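Local coordinates for protein galactose-1-phosphate uridylyltransferase (Pyrobaculum aerophilum str. IM2, PDB 6K9Z) that probably transfers uridylyl groups between UDP-glucose and hexose 1-phosphates, and holds zinc, iron(III) and UDP, at residues A[161-164]-A[168-171]; A[174-179]-A[205-210]; A[250-255]-A[261-266]. The protein carries 1 engineered substitution. All blocks are in the same frame, centred on the assembly; numbering follows the deposited sequence.

Contact 1: A[161-164]-A[168-171]. With ZN (zinc ion), chain D.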
loop_
_atom_site.group_PDB
_atom_site.type_symbol
_atom_site.label_atom_id
_atom_site.label_comp_id
_atom_site.label_asym_id
_atom_site.label_seq_id
_atom_site.Cartn_x
_atom_site.Cartn_y
_atom_site.Cartn_z
ATOM N N TYR A 161 -11.868 2.845 -18.947
ATOM C CA TYR A 161 -11.881 3.366 -20.329
ATOM C C TYR A 161 -11.823 2.208 -21.327
ATOM O O TYR A 161 -12.663 2.116 -22.268
ATOM C CB TYR A 161 -10.693 4.301 -20.555
ATOM C CG TYR A 161 -10.644 4.813 -21.967
ATOM C CD1 TYR A 161 -11.543 5.777 -22.385
ATOM C CD2 TYR A 161 -9.731 4.336 -22.886
ATOM C CE1 TYR A 161 -11.542 6.253 -23.690
ATOM C CE2 TYR A 161 -9.720 4.810 -24.194
ATOM C CZ TYR A 161 -10.604 5.794 -24.585
ATOM O OH TYR A 161 -10.567 6.257 -25.877
ATOM N N GLU A 162 -10.864 1.303 -21.128
ATOM C CA GLU A 162 -10.624 0.176 -22.074
ATOM C C GLU A 162 -11.883 -0.705 -22.114
ATOM O O GLU A 162 -12.229 -1.199 -23.204
ATOM C CB GLU A 162 -9.380 -0.637 -21.680
ATOM C CG GLU A 162 -8.075 0.109 -21.922
ATOM C CD GLU A 162 -6.772 -0.646 -21.631
ATOM O OE1 GLU A 162 -6.777 -1.881 -21.564
ATOM O OE2 GLU A 162 -5.730 0.018 -21.534
ATOM N N TRP A 163 -12.486 -0.946 -20.955
ATOM C CA TRP A 163 -13.709 -1.765 -20.837
ATOM C C TRP A 163 -14.822 -1.105 -21.650
ATOM O O TRP A 163 -15.486 -1.811 -22.422
ATOM C CB TRP A 163 -14.157 -1.939 -19.393
ATOM C CG TRP A 163 -15.569 -2.444 -19.357
ATOM C CD1 TRP A 163 -16.728 -1.728 -19.537
ATOM C CD2 TRP A 163 -15.974 -3.793 -19.157
ATOM N NE1 TRP A 163 -17.830 -2.542 -19.463
ATOM C CE2 TRP A 163 -17.391 -3.818 -19.238
ATOM C CE3 TRP A 163 -15.263 -4.968 -18.919
ATOM C CZ2 TRP A 163 -18.127 -4.983 -19.098
ATOM C CZ3 TRP A 163 -15.989 -6.118 -18.789
ATOM C CH2 TRP A 163 -17.394 -6.118 -18.866
ATOM N N TYR A 164 -15.021 0.199 -21.419
ATOM C CA TYR A 164 -16.087 1.041 -22.030
ATOM C C TYR A 164 -15.948 1.027 -23.557
ATOM O O TYR A 164 -16.962 0.819 -24.304
ATOM C CB TYR A 164 -15.997 2.461 -21.460
ATOM C CG TYR A 164 -17.091 3.378 -21.916
ATOM C CD1 TYR A 164 -18.290 3.444 -21.225
ATOM C CD2 TYR A 164 -16.929 4.170 -23.029
ATOM C CE1 TYR A 164 -19.315 4.266 -21.653
ATOM C CE2 TYR A 164 -17.959 4.972 -23.495
ATOM C CZ TYR A 164 -19.150 5.033 -22.789
ATOM O OH TYR A 164 -20.164 5.845 -23.221
ATOM N N GLY A 168 -18.717 -1.139 -24.552
ATOM C CA GLY A 168 -19.782 -0.153 -24.855
ATOM C C GLY A 168 -20.639 0.334 -23.689
ATOM O O GLY A 168 -21.609 1.058 -23.957
ATOM N N SER A 169 -20.305 -0.020 -22.448
ATOM C CA SER A 169 -21.072 0.403 -21.236
ATOM C C SER A 169 -20.102 0.687 -20.080
ATOM O O SER A 169 -18.926 0.299 -20.163
ATOM C CB SER A 169 -22.108 -0.649 -20.856
ATOM O OG SER A 169 -21.514 -1.681 -20.085
ATOM N N CYS A 170 -20.571 1.430 -19.041
ATOM C CA CYS A 170 -19.723 1.682 -17.853
ATOM C C CYS A 170 -19.673 0.406 -16.975
ATOM O O CYS A 170 -20.728 -0.075 -16.499
ATOM C CB CYS A 170 -20.285 2.854 -17.046
ATOM S SG CYS A 170 -19.542 3.053 -15.407
ATOM N N LEU A 171 -18.431 -0.121 -16.764
ATOM C CA LEU A 171 -18.230 -1.361 -15.950
ATOM C C LEU A 171 -18.743 -1.141 -14.524
ATOM O O LEU A 171 -19.386 -2.041 -13.978
ATOM C CB LEU A 171 -16.760 -1.770 -15.881
ATOM C CG LEU A 171 -16.497 -3.053 -15.085
ATOM C CD1 LEU A 171 -17.399 -4.204 -15.508
ATOM C CD2 LEU A 171 -15.040 -3.429 -15.221
HETATM ZN ZN ZN D . -21.326 4.135 -14.361
#

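Contact 2: A[174-179]-A[205-210]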
loop_
_atom_site.group_PDB
_atom_site.type_symbol
_atom_site.label_atom_id
_atom_site.label_comp_id
_atom_site.label_asym_id
_atom_site.label_seq_id
_atom_site.Cartn_x
_atom_site.Cartn_y
_atom_site.Cartn_z
ATOM N N ARG A 174 -22.407 -1.608 -14.291
ATOM C CA ARG A 174 -22.740 -3.070 -14.398
ATOM C C ARG A 174 -22.543 -3.713 -13.018
ATOM O O ARG A 174 -23.385 -4.477 -12.584
ATOM C CB ARG A 174 -21.884 -3.691 -15.494
ATOM C CG ARG A 174 -22.113 -3.072 -16.870
ATOM C CD ARG A 174 -23.409 -3.543 -17.518
ATOM N NE ARG A 174 -23.626 -4.977 -17.301
ATOM C CZ ARG A 174 -22.864 -5.989 -17.772
ATOM N NH1 ARG A 174 -21.781 -5.743 -18.494
ATOM N NH2 ARG A 174 -23.194 -7.249 -17.499
ATOM N N ILE A 175 -21.443 -3.408 -12.352
ATOM C CA ILE A 175 -21.145 -3.967 -11.003
ATOM C C ILE A 175 -22.214 -3.513 -9.990
ATOM O O ILE A 175 -22.816 -4.360 -9.272
ATOM C CB ILE A 175 -19.709 -3.622 -10.594
ATOM C CG1 ILE A 175 -18.690 -4.398 -11.419
ATOM C CG2 ILE A 175 -19.545 -3.879 -9.101
ATOM C CD1 ILE A 175 -17.244 -3.968 -11.233
ATOM N N VAL A 176 -22.548 -2.210 -10.006
ATOM C CA VAL A 176 -23.508 -1.654 -9.020
ATOM C C VAL A 176 -24.863 -2.339 -9.229
ATOM O O VAL A 176 -25.483 -2.687 -8.229
ATOM C CB VAL A 176 -23.595 -0.121 -9.167
ATOM C CG1 VAL A 176 -24.744 0.456 -8.363
ATOM C CG2 VAL A 176 -22.275 0.546 -8.804
ATOM N N GLU A 177 -25.278 -2.571 -10.479
ATOM C CA GLU A 177 -26.615 -3.162 -10.781
ATOM C C GLU A 177 -26.643 -4.588 -10.217
ATOM O O GLU A 177 -27.721 -4.967 -9.726
ATOM C CB GLU A 177 -26.966 -3.079 -12.269
ATOM C CG GLU A 177 -28.186 -3.913 -12.656
ATOM C CD GLU A 177 -29.518 -3.512 -12.019
ATOM O OE1 GLU A 177 -29.568 -2.454 -11.333
ATOM O OE2 GLU A 177 -30.515 -4.244 -12.180
ATOM N N LYS A 178 -25.575 -5.361 -10.429
ATOM C CA LYS A 178 -25.459 -6.790 -10.020
ATOM C C LYS A 178 -25.392 -7.013 -8.502
ATOM O O LYS A 178 -25.909 -8.046 -8.042
ATOM C CB LYS A 178 -24.265 -7.452 -10.715
ATOM C CG LYS A 178 -24.403 -7.630 -12.220
ATOM C CD LYS A 178 -23.452 -8.660 -12.786
ATOM C CE LYS A 178 -23.641 -8.890 -14.270
ATOM N NZ LYS A 178 -24.917 -9.587 -14.556
ATOM N N GLU A 179 -24.749 -6.114 -7.753
ATOM C CA GLU A 179 -24.514 -6.387 -6.311
ATOM C C GLU A 179 -25.821 -6.634 -5.550
ATOM O O GLU A 179 -26.702 -5.771 -5.592
ATOM C CB GLU A 179 -23.709 -5.246 -5.690
ATOM C CG GLU A 179 -22.261 -5.243 -6.134
ATOM C CD GLU A 179 -21.476 -6.448 -5.647
ATOM O OE1 GLU A 179 -20.601 -6.922 -6.387
ATOM O OE2 GLU A 179 -21.747 -6.904 -4.530
ATOM N N HIS A 205 -17.423 -0.494 -0.577
ATOM C CA HIS A 205 -17.452 0.568 -1.618
ATOM C C HIS A 205 -18.852 1.168 -1.663
ATOM O O HIS A 205 -19.853 0.378 -1.580
ATOM C CB HIS A 205 -17.028 -0.008 -2.951
ATOM C CG HIS A 205 -15.590 -0.363 -3.029
ATOM N ND1 HIS A 205 -14.978 -0.593 -4.217
ATOM C CD2 HIS A 205 -14.680 -0.574 -2.046
ATOM C CE1 HIS A 205 -13.726 -0.938 -3.984
ATOM N NE2 HIS A 205 -13.522 -0.952 -2.644
ATOM N N ILE A 206 -18.932 2.484 -1.762
ATOM C CA ILE A 206 -20.225 3.202 -1.756
ATOM C C ILE A 206 -20.306 3.893 -3.123
ATOM O O ILE A 206 -19.537 4.869 -3.400
ATOM C CB ILE A 206 -20.370 4.120 -0.543
ATOM C CG1 ILE A 206 -20.156 3.321 0.761
ATOM C CG2 ILE A 206 -21.712 4.844 -0.535
ATOM C CD1 ILE A 206 -20.297 4.115 2.053
ATOM N N TYR A 207 -21.291 3.488 -3.908
ATOM C CA TYR A 207 -21.474 4.007 -5.284
ATOM C C TYR A 207 -22.821 4.667 -5.441
ATOM O O TYR A 207 -23.821 4.210 -4.876
ATOM C CB TYR A 207 -21.467 2.906 -6.333
ATOM C CG TYR A 207 -20.116 2.463 -6.833
ATOM C CD1 TYR A 207 -19.367 1.499 -6.164
ATOM C CD2 TYR A 207 -19.651 2.910 -8.051
ATOM C CE1 TYR A 207 -18.160 1.050 -6.683
ATOM C CE2 TYR A 207 -18.457 2.480 -8.575
ATOM C CZ TYR A 207 -17.711 1.531 -7.907
ATOM O OH TYR A 207 -16.532 1.127 -8.475
ATOM N N PRO A 208 -22.888 5.735 -6.249
ATOM C CA PRO A 208 -24.189 6.294 -6.607
ATOM C C PRO A 208 -24.853 5.365 -7.632
ATOM O O PRO A 208 -24.183 4.762 -8.500
ATOM C CB PRO A 208 -23.816 7.665 -7.188
ATOM C CG PRO A 208 -22.463 7.427 -7.848
ATOM C CD PRO A 208 -21.786 6.370 -6.980
ATOM N N LYS A 209 -26.180 5.241 -7.507
ATOM C CA LYS A 209 -26.963 4.378 -8.411
ATOM C C LYS A 209 -27.022 5.042 -9.795
ATOM O O LYS A 209 -27.131 4.312 -10.766
ATOM C CB LYS A 209 -28.349 4.156 -7.810
ATOM C CG LYS A 209 -28.344 3.152 -6.664
ATOM C CD LYS A 209 -29.665 3.089 -5.903
ATOM C CE LYS A 209 -29.735 1.884 -4.988
ATOM N NZ LYS A 209 -31.115 1.657 -4.481
ATOM N N ARG A 210 -27.067 6.367 -9.849
ATOM C CA ARG A 210 -26.959 7.117 -11.114
ATOM C C ARG A 210 -25.483 7.238 -11.466
ATOM O O ARG A 210 -24.683 7.374 -10.547
ATOM C CB ARG A 210 -27.692 8.460 -11.031
ATOM C CG ARG A 210 -29.190 8.308 -11.253
ATOM C CD ARG A 210 -29.845 9.676 -11.279
ATOM N NE ARG A 210 -29.965 10.035 -9.870
ATOM C CZ ARG A 210 -30.672 11.048 -9.378
ATOM N NH1 ARG A 210 -30.709 11.228 -8.066
ATOM N NH2 ARG A 210 -31.323 11.868 -10.194
#

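Contact 3: A[250-255]-A[261-266]. With FE (Fe (III) ion), chain E; ZN (zinc ion), chain D.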
loop_
_atom_site.group_PDB
_atom_site.type_symbol
_atom_site.label_atom_id
_atom_site.label_comp_id
_atom_site.label_asym_id
_atom_site.label_seq_id
_atom_site.Cartn_x
_atom_site.Cartn_y
_atom_site.Cartn_z
ATOM N N VAL A 250 -11.401 6.800 1.009
ATOM C CA VAL A 250 -10.895 7.586 -0.132
ATOM C C VAL A 250 -12.028 7.702 -1.148
ATOM O O VAL A 250 -12.769 6.782 -1.338
ATOM C CB VAL A 250 -9.609 6.959 -0.717
ATOM C CG1 VAL A 250 -9.846 5.572 -1.260
ATOM C CG2 VAL A 250 -8.906 7.856 -1.731
ATOM N N LEU A 251 -12.098 8.858 -1.759
ATOM C CA LEU A 251 -13.019 9.149 -2.879
ATOM C C LEU A 251 -12.281 8.934 -4.199
ATOM O O LEU A 251 -11.349 9.684 -4.485
ATOM C CB LEU A 251 -13.513 10.586 -2.786
ATOM C CG LEU A 251 -14.361 11.064 -3.976
ATOM C CD1 LEU A 251 -15.506 10.082 -4.214
ATOM C CD2 LEU A 251 -14.882 12.480 -3.722
ATOM N N HIS A 252 -12.706 7.964 -4.975
ATOM C CA HIS A 252 -12.207 7.686 -6.343
ATOM C C HIS A 252 -13.191 8.386 -7.280
ATOM O O HIS A 252 -14.339 7.929 -7.357
ATOM C CB HIS A 252 -12.153 6.180 -6.556
ATOM C CG HIS A 252 -10.987 5.548 -5.889
ATOM N ND1 HIS A 252 -10.743 4.186 -5.979
ATOM C CD2 HIS A 252 -9.960 6.105 -5.215
ATOM C CE1 HIS A 252 -9.610 3.931 -5.335
ATOM N NE2 HIS A 252 -9.093 5.064 -4.837
ATOM N N GLN A 253 -12.733 9.455 -7.934
ATOM C CA GLN A 253 -13.576 10.166 -8.918
ATOM C C GLN A 253 -12.744 10.446 -10.164
ATOM O O GLN A 253 -11.532 10.236 -10.198
ATOM C CB GLN A 253 -14.190 11.402 -8.280
ATOM C CG GLN A 253 -13.197 12.480 -7.910
ATOM C CD GLN A 253 -13.881 13.744 -7.445
ATOM O OE1 GLN A 253 -14.912 14.123 -7.975
ATOM N NE2 GLN A 253 -13.306 14.427 -6.472
ATOM N N ALA A 254 -13.383 10.971 -11.176
ATOM C CA ALA A 254 -12.683 11.449 -12.368
ATOM C C ALA A 254 -11.679 12.544 -12.023
ATOM O O ALA A 254 -11.832 13.375 -11.109
ATOM C CB ALA A 254 -13.662 11.974 -13.372
ATOM N N PRO A 255 -10.665 12.671 -12.895
ATOM C CA PRO A 255 -9.829 13.855 -12.848
ATOM C C PRO A 255 -10.667 15.111 -13.098
ATOM O O PRO A 255 -11.729 15.019 -13.742
ATOM C CB PRO A 255 -8.795 13.669 -13.935
ATOM C CG PRO A 255 -8.916 12.185 -14.289
ATOM C CD PRO A 255 -10.377 11.806 -14.057
ATOM N N GLN A 261 -17.870 9.478 -19.130
ATOM C CA GLN A 261 -18.884 8.428 -19.401
ATOM C C GLN A 261 -18.392 7.071 -18.872
ATOM O O GLN A 261 -19.247 6.236 -18.587
ATOM C CB GLN A 261 -19.156 8.353 -20.904
ATOM C CG GLN A 261 -20.087 9.444 -21.398
ATOM C CD GLN A 261 -20.265 9.340 -22.905
ATOM O OE1 GLN A 261 -19.317 9.070 -23.654
ATOM N NE2 GLN A 261 -21.497 9.497 -23.361
ATOM N N TYR A 262 -17.078 6.858 -18.752
ATOM C CA TYR A 262 -16.466 5.507 -18.601
ATOM C C TYR A 262 -16.023 5.269 -17.159
ATOM O O TYR A 262 -15.718 4.094 -16.796
ATOM C CB TYR A 262 -15.252 5.320 -19.510
ATOM C CG TYR A 262 -14.197 6.393 -19.398
ATOM C CD1 TYR A 262 -14.262 7.524 -20.205
ATOM C CD2 TYR A 262 -13.148 6.282 -18.490
ATOM C CE1 TYR A 262 -13.316 8.525 -20.121
ATOM C CE2 TYR A 262 -12.210 7.296 -18.380
ATOM C CZ TYR A 262 -12.295 8.402 -19.200
ATOM O OH TYR A 262 -11.378 9.401 -19.120
ATOM N N TYR A 263 -15.981 6.338 -16.375
ATOM C CA TYR A 263 -15.624 6.218 -14.945
ATOM C C TYR A 263 -16.751 6.751 -14.080
ATOM O O TYR A 263 -17.562 7.569 -14.504
ATOM C CB TYR A 263 -14.298 6.903 -14.656
ATOM C CG TYR A 263 -13.658 6.502 -13.338
ATOM C CD1 TYR A 263 -13.140 5.235 -13.159
ATOM C CD2 TYR A 263 -13.448 7.424 -12.318
ATOM C CE1 TYR A 263 -12.449 4.875 -12.009
ATOM C CE2 TYR A 263 -12.800 7.062 -11.133
ATOM C CZ TYR A 263 -12.295 5.790 -10.988
ATOM O OH TYR A 263 -11.602 5.475 -9.838
ATOM N N HIS A 264 -16.897 6.082 -12.935
ATOM C CA HIS A 264 -17.997 6.274 -11.955
ATOM C C HIS A 264 -17.392 6.506 -10.566
ATOM O O HIS A 264 -16.618 5.645 -10.118
ATOM C CB HIS A 264 -18.841 4.994 -12.014
ATOM C CG HIS A 264 -20.212 5.048 -11.434
ATOM N ND1 HIS A 264 -21.281 4.438 -12.050
ATOM C CD2 HIS A 264 -20.683 5.558 -10.279
ATOM C CE1 HIS A 264 -22.358 4.594 -11.317
ATOM N NE2 HIS A 264 -22.019 5.276 -10.226
ATOM N N LEU A 265 -17.884 7.605 -9.890
ATOM C CA LEU A 265 -17.176 7.920 -8.642
ATOM C C LEU A 265 -17.588 6.911 -7.589
ATOM O O LEU A 265 -18.736 6.322 -7.655
ATOM C CB LEU A 265 -17.464 9.342 -8.169
ATOM C CG LEU A 265 -18.898 9.705 -7.821
ATOM C CD1 LEU A 265 -19.348 9.251 -6.447
ATOM C CD2 LEU A 265 -19.061 11.238 -7.885
ATOM N N HIS A 266 -16.846 6.686 -6.566
ATOM C CA HIS A 266 -17.206 5.764 -5.454
ATOM C C HIS A 266 -16.312 6.110 -4.267
ATOM O O HIS A 266 -15.135 6.541 -4.517
ATOM C CB HIS A 266 -17.072 4.293 -5.876
ATOM C CG HIS A 266 -15.789 3.981 -6.599
ATOM N ND1 HIS A 266 -15.573 4.322 -7.944
ATOM C CD2 HIS A 266 -14.677 3.339 -6.198
ATOM C CE1 HIS A 266 -14.364 3.907 -8.306
ATOM N NE2 HIS A 266 -13.815 3.255 -7.295
HETATM FE FE FE E . -11.785 2.443 -6.929
HETATM ZN ZN ZN D . -21.326 4.135 -14.361
HETATM O O HOH W 1 -12.434 0.440 -7.678
#

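Contact 1: A[161-164]-A[168-171]
The indole of W163 has one face laid over L171: CB of L171 stands 3.6 Å from the centroid of the W163 five-membered ring, 9° off its normal, in a CH-pi contact, while L171 CD1 lies over the centre of the ring system. At the indole edge, near the ring plane, the backbone of S169 passes by, and S169 O comes within 3.1 Å of W163 CD1. With chi1 at 165°, CG of W163 swings opposite its own backbone N and the indole reaches along the chain toward the turn. An alanine here would take away the indole and is likely to leave L171 CB and CD1 without the flat surface they rest on. The Y164 ring meets the same turn differently, CD1 approaching C170 N, which lies near the ring plane at its edge, at 3.7 Å. The backbone bond G168 N to Y164 O is 2.6 Å long but bent, 136° at the hydrogen. G168, with positive phi, is the first residue after helix 151-167 to leave the helical conformation. C170 then N-caps helix 171-178, and its SG binds zinc at 2.3 Å with C173, H211 and H264. The contact thus forms the corner between the two helices, with R174 of the second touching W163 and F8 of the second subunit packing on L171.

Contact 2: A[174-179]-A[205-210]
The helical backbone around V176 passes the end of the strand that carries Y207 and P208, in the half-barrel sheet of this C-terminal HIT-clan domain. The nearest alpha carbons are those of V176 and K209, 7.0 Å apart, and no hydrogen bond joins the two segments, so they meet through side chains. Each backbone has its own bonding. In the last turn of helix 171-178, K178 N reaches R174 O and E179 N reaches I175 O at 3.0 Å, after which E179 leaves the helix. Strand 202-208 lies antiparallel between strands 190-193 and 266-271, where Y207 pairs through its backbone with K191 and I206 with F267. K191 also links the two elements from outside, its NZ bonding to the carbonyl oxygens of V176 and E179.

The side-chain contact rests on V176 and Y207, whose CB atoms both point toward the opposite segment. One branch of the valine does the touching: with chi1 at 169°, CG1 is trans to the backbone N, and CG2, trans to the carbonyl carbon, is the methyl delivered to the tyrosine. The two side chains meet at a slant, the methyl coming to the root of the ring rather than its hydroxyl end. That far end is held by H172, near the start of the same helix, through a hydrogen bond to Y207 OH, so the same helix meets the tyrosine at its root by packing and at its hydroxyl by a hydrogen bond. Y207 also stacks on H266 and meets H264 edge-to-face, which makes it a second-shell residue beside two metal sites. CG1 of V176 comes no nearer to P208 O than 4.3 Å, whereas CG2 is 3.5 Å from both CB and CG of Y207 and 3.6 Å from CD2 of that ring.

Contact 3: A[250-255]-A[261-266]
H252 and H266 share an iron(III) ion: H252 ND1 and H266 NE2 each bind it at 2.2 Å, a water joins them, and the remaining donors are carboxylate oxygens of E156 and E268. Their backbones are tied as well, as an antiparallel hydrogen-bonded pair in which H252 N donates to H266 O and H266 N to H252 O, both at 2.9 Å and nearly along the C=O axis. A further bond sets the H266 ring: ND1 donates to H264 O at 2.8 Å, with the oxygen only 2° out of the imidazole plane. Chi1 of 47° puts CG of H266 between its backbone N and carbonyl carbon, folding the ring back toward its own chain, where that carbonyl lies.

The two imidazoles stand almost perpendicular, planes at 86°, with H266 NE2 at the edge of the H252 ring. CB of H252 rests over the face of H266, 3.7 Å from its centroid. Beyond them, Y263 brings OH to within 3.4 Å of H252 CB; the hydroxyl is hydrogen-bonded to E156, so it is a second-shell partner of the iron. The edge of the Y263 ring lies against the peptide joining Q253 to A254, and L265 packs CB on CB with Q253 while its CA comes 3.1 Å from H252 O.

H264, pointing the other way, gives ND1 to the zinc and bonds through NE2 to P208 O, much as H252 NE2 bonds to G288 O of the second subunit. All three histidines therefore have one ring nitrogen on a metal and the other paired with a backbone carbonyl, which fixes ring rotation and would probably make the metal-bound nitrogens stronger donors.

How the contacts relate
The contacts follow one another in series along the C-terminal HIT-clan domain, on the same side of the chain's centre; the centres of contacts 1 and 2 are about 14 Å apart, those of contacts 1 and 3 about 13 Å and those of contacts 2 and 3 about 12 Å. Helix 171-178 starts at contact 1 and ends at contact 2, R174 packing back on S169. Contacts 2 and 3 reach the same antiparallel sheet, in which strand 266-271 lies between strands 202-208 and 247-252. Zinc joins contacts 1 and 3, because C170 and H264 are both ligands, and Y164 touches Q261 and Y262. Contact 2 borders both metal sites, whose zinc and iron lie about 12 Å apart.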